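Local coordinates for protein DTDP-4-dehydrorhamnose reductase, rfbD ortholog (Clostridium acetobutylicum, PDB 1VL0) that binds NADH and probably reduces dTDP-6-deoxy-L-lyxo-4-hexulose to dTDP-L-rhamnose in rhamnose biosynthesis, at residues Asn56-Phe59 with Asn60-Pro64. Sequence-based numbering, arbitrary orientation.
Sequences NKFF and NEKKP
Lys62 lays its aliphatic chain over one face of the Phe58 ring, one helical turn earlier, with CD 4.0 Å from the ring centroid and almost directly above it, a CH-pi contact. The lysine chain bends at chi2 (73°) and crosses the ring obliquely, and NZ ends 4.9 Å from the Phe58 centroid in an off-centre cation-pi approach. On the neighbouring flank Glu61 runs alongside Lys57, pointing the same way; Glu61 OE2 packs 3.6 Å from Lys57 CG, while the charged ends remain beyond salt-bridge range. Pro64 CG lies 3.7 Å from both CD2 and CE2 of Phe59, approaching the ring obliquely, the two side chains crossing at about a right angle. This is the C-terminal end of helix 52-62, a crossover helix of the Rossmann-type fold that leads from strand 37-42 into strand 66-69. The main chain keeps its i to i+4 bonds to the last turn: Lys62 N reaches Phe58 O at 2.8 Å and nearly straight (165°), and Lys63 N reaches Phe59 O at 2.8 Å. Lys63 then leaves helical geometry with positive phi (46°), and Pro64 follows with its ring against Phe59. Farther out, Leu16 of strand 13-18 touches Phe58, Phe59 and Pro64, Leu97 and Ala100 of helix 83-104 pack on Phe59, and Lys14 NZ donates a hydrogen bond to Lys62 O.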
loop_
_atom_site.group_PDB
_atom_site.type_symbol
_atom_site.label_atom_id
_atom_site.label_comp_id
_atom_site.label_asym_id
_atom_site.label_seq_id
_atom_site.Cartn_x
_atom_site.Cartn_y
_atom_site.Cartn_z
ATOM N N ASN A 56 -1.135 -14.263 -18.925
ATOM C CA ASN A 56 0.072 -13.644 -19.478
ATOM C C ASN A 56 0.151 -13.771 -20.987
ATOM O O ASN A 56 0.436 -12.814 -21.674
ATOM C CB ASN A 56 1.365 -14.205 -18.849
ATOM C CG ASN A 56 1.474 -13.927 -17.352
ATOM O OD1 ASN A 56 0.734 -13.127 -16.788
ATOM N ND2 ASN A 56 2.395 -14.621 -16.699
ATOM N N LYS A 57 -0.094 -14.969 -21.486
ATOM C CA LYS A 57 -0.031 -15.224 -22.916
ATOM C C LYS A 57 -1.040 -14.385 -23.684
ATOM O O LYS A 57 -0.739 -13.834 -24.723
ATOM C CB LYS A 57 -0.298 -16.706 -23.186
ATOM C CG LYS A 57 -0.016 -17.117 -24.631
ATOM C CD LYS A 57 -0.939 -18.225 -25.101
ATOM C CE LYS A 57 -0.487 -19.578 -24.625
ATOM N NZ LYS A 57 0.402 -20.207 -25.643
ATOM N N PHE A 58 -2.250 -14.320 -23.172
ATOM C CA PHE A 58 -3.335 -13.570 -23.807
ATOM C C PHE A 58 -2.948 -12.092 -23.939
ATOM O O PHE A 58 -3.024 -11.495 -25.016
ATOM C CB PHE A 58 -4.614 -13.714 -22.970
ATOM C CG PHE A 58 -5.849 -13.231 -23.658
ATOM C CD1 PHE A 58 -6.162 -11.869 -23.668
ATOM C CD2 PHE A 58 -6.711 -14.136 -24.301
ATOM C CE1 PHE A 58 -7.305 -11.407 -24.290
ATOM C CE2 PHE A 58 -7.861 -13.684 -24.918
ATOM C CZ PHE A 58 -8.160 -12.320 -24.916
ATOM N N PHE A 59 -2.515 -11.502 -22.831
ATOM C CA PHE A 59 -2.090 -10.092 -22.875
ATOM C C PHE A 59 -0.899 -9.844 -23.799
ATOM O O PHE A 59 -0.857 -8.853 -24.509
ATOM C CB PHE A 59 -1.755 -9.617 -21.486
ATOM C CG PHE A 59 -2.959 -9.138 -20.715
ATOM C CD1 PHE A 59 -3.910 -10.029 -20.258
ATOM C CD2 PHE A 59 -3.145 -7.793 -20.464
ATOM C CE1 PHE A 59 -5.020 -9.566 -19.496
ATOM C CE2 PHE A 59 -4.265 -7.338 -19.787
ATOM C CZ PHE A 59 -5.185 -8.231 -19.294
ATOM N N ASN A 60 0.079 -10.743 -23.775
ATOM C CA ASN A 60 1.269 -10.579 -24.611
ATOM C C ASN A 60 0.926 -10.656 -26.100
ATOM O O ASN A 60 1.559 -9.965 -26.884
ATOM C CB ASN A 60 2.356 -11.597 -24.264
ATOM C CG ASN A 60 2.957 -11.373 -22.872
ATOM O OD1 ASN A 60 2.827 -10.312 -22.280
ATOM N ND2 ASN A 60 3.640 -12.380 -22.363
ATOM N N GLU A 61 -0.081 -11.455 -26.451
ATOM C CA GLU A 61 -0.513 -11.620 -27.849
ATOM C C GLU A 61 -1.484 -10.520 -28.277
ATOM O O GLU A 61 -1.316 -9.939 -29.355
ATOM C CB GLU A 61 -1.134 -13.021 -28.068
ATOM C CG GLU A 61 -0.104 -14.141 -27.856
ATOM C CD GLU A 61 -0.625 -15.586 -28.038
ATOM O OE1 GLU A 61 -1.865 -15.829 -28.049
ATOM O OE2 GLU A 61 0.246 -16.492 -28.138
ATOM N N LYS A 62 -2.477 -10.210 -27.436
ATOM C CA LYS A 62 -3.509 -9.245 -27.802
ATOM C C LYS A 62 -3.122 -7.789 -27.538
ATOM O O LYS A 62 -3.663 -6.879 -28.163
ATOM C CB LYS A 62 -4.829 -9.546 -27.085
ATOM C CG LYS A 62 -5.752 -10.501 -27.828
ATOM C CD LYS A 62 -5.260 -11.920 -27.789
ATOM C CE LYS A 62 -6.262 -12.874 -28.469
ATOM N NZ LYS A 62 -5.609 -14.197 -28.762
ATOM N N LYS A 63 -2.256 -7.567 -26.550
ATOM C CA LYS A 63 -1.843 -6.230 -26.152
ATOM C C LYS A 63 -2.987 -5.195 -26.003
ATOM O O LYS A 63 -2.968 -4.120 -26.607
ATOM C CB LYS A 63 -0.751 -5.746 -27.107
ATOM C CG LYS A 63 0.386 -6.772 -27.150
ATOM C CD LYS A 63 1.740 -6.211 -27.562
ATOM C CE LYS A 63 1.998 -6.346 -29.038
ATOM N NZ LYS A 63 1.820 -7.737 -29.561
ATOM N N PRO A 64 -3.968 -5.473 -25.158
ATOM C CA PRO A 64 -5.019 -4.477 -24.928
ATOM C C PRO A 64 -4.445 -3.196 -24.337
ATOM O O PRO A 64 -3.314 -3.189 -23.824
ATOM C CB PRO A 64 -5.954 -5.172 -23.922
ATOM C CG PRO A 64 -5.074 -6.167 -23.231
ATOM C CD PRO A 64 -4.119 -6.665 -24.310
#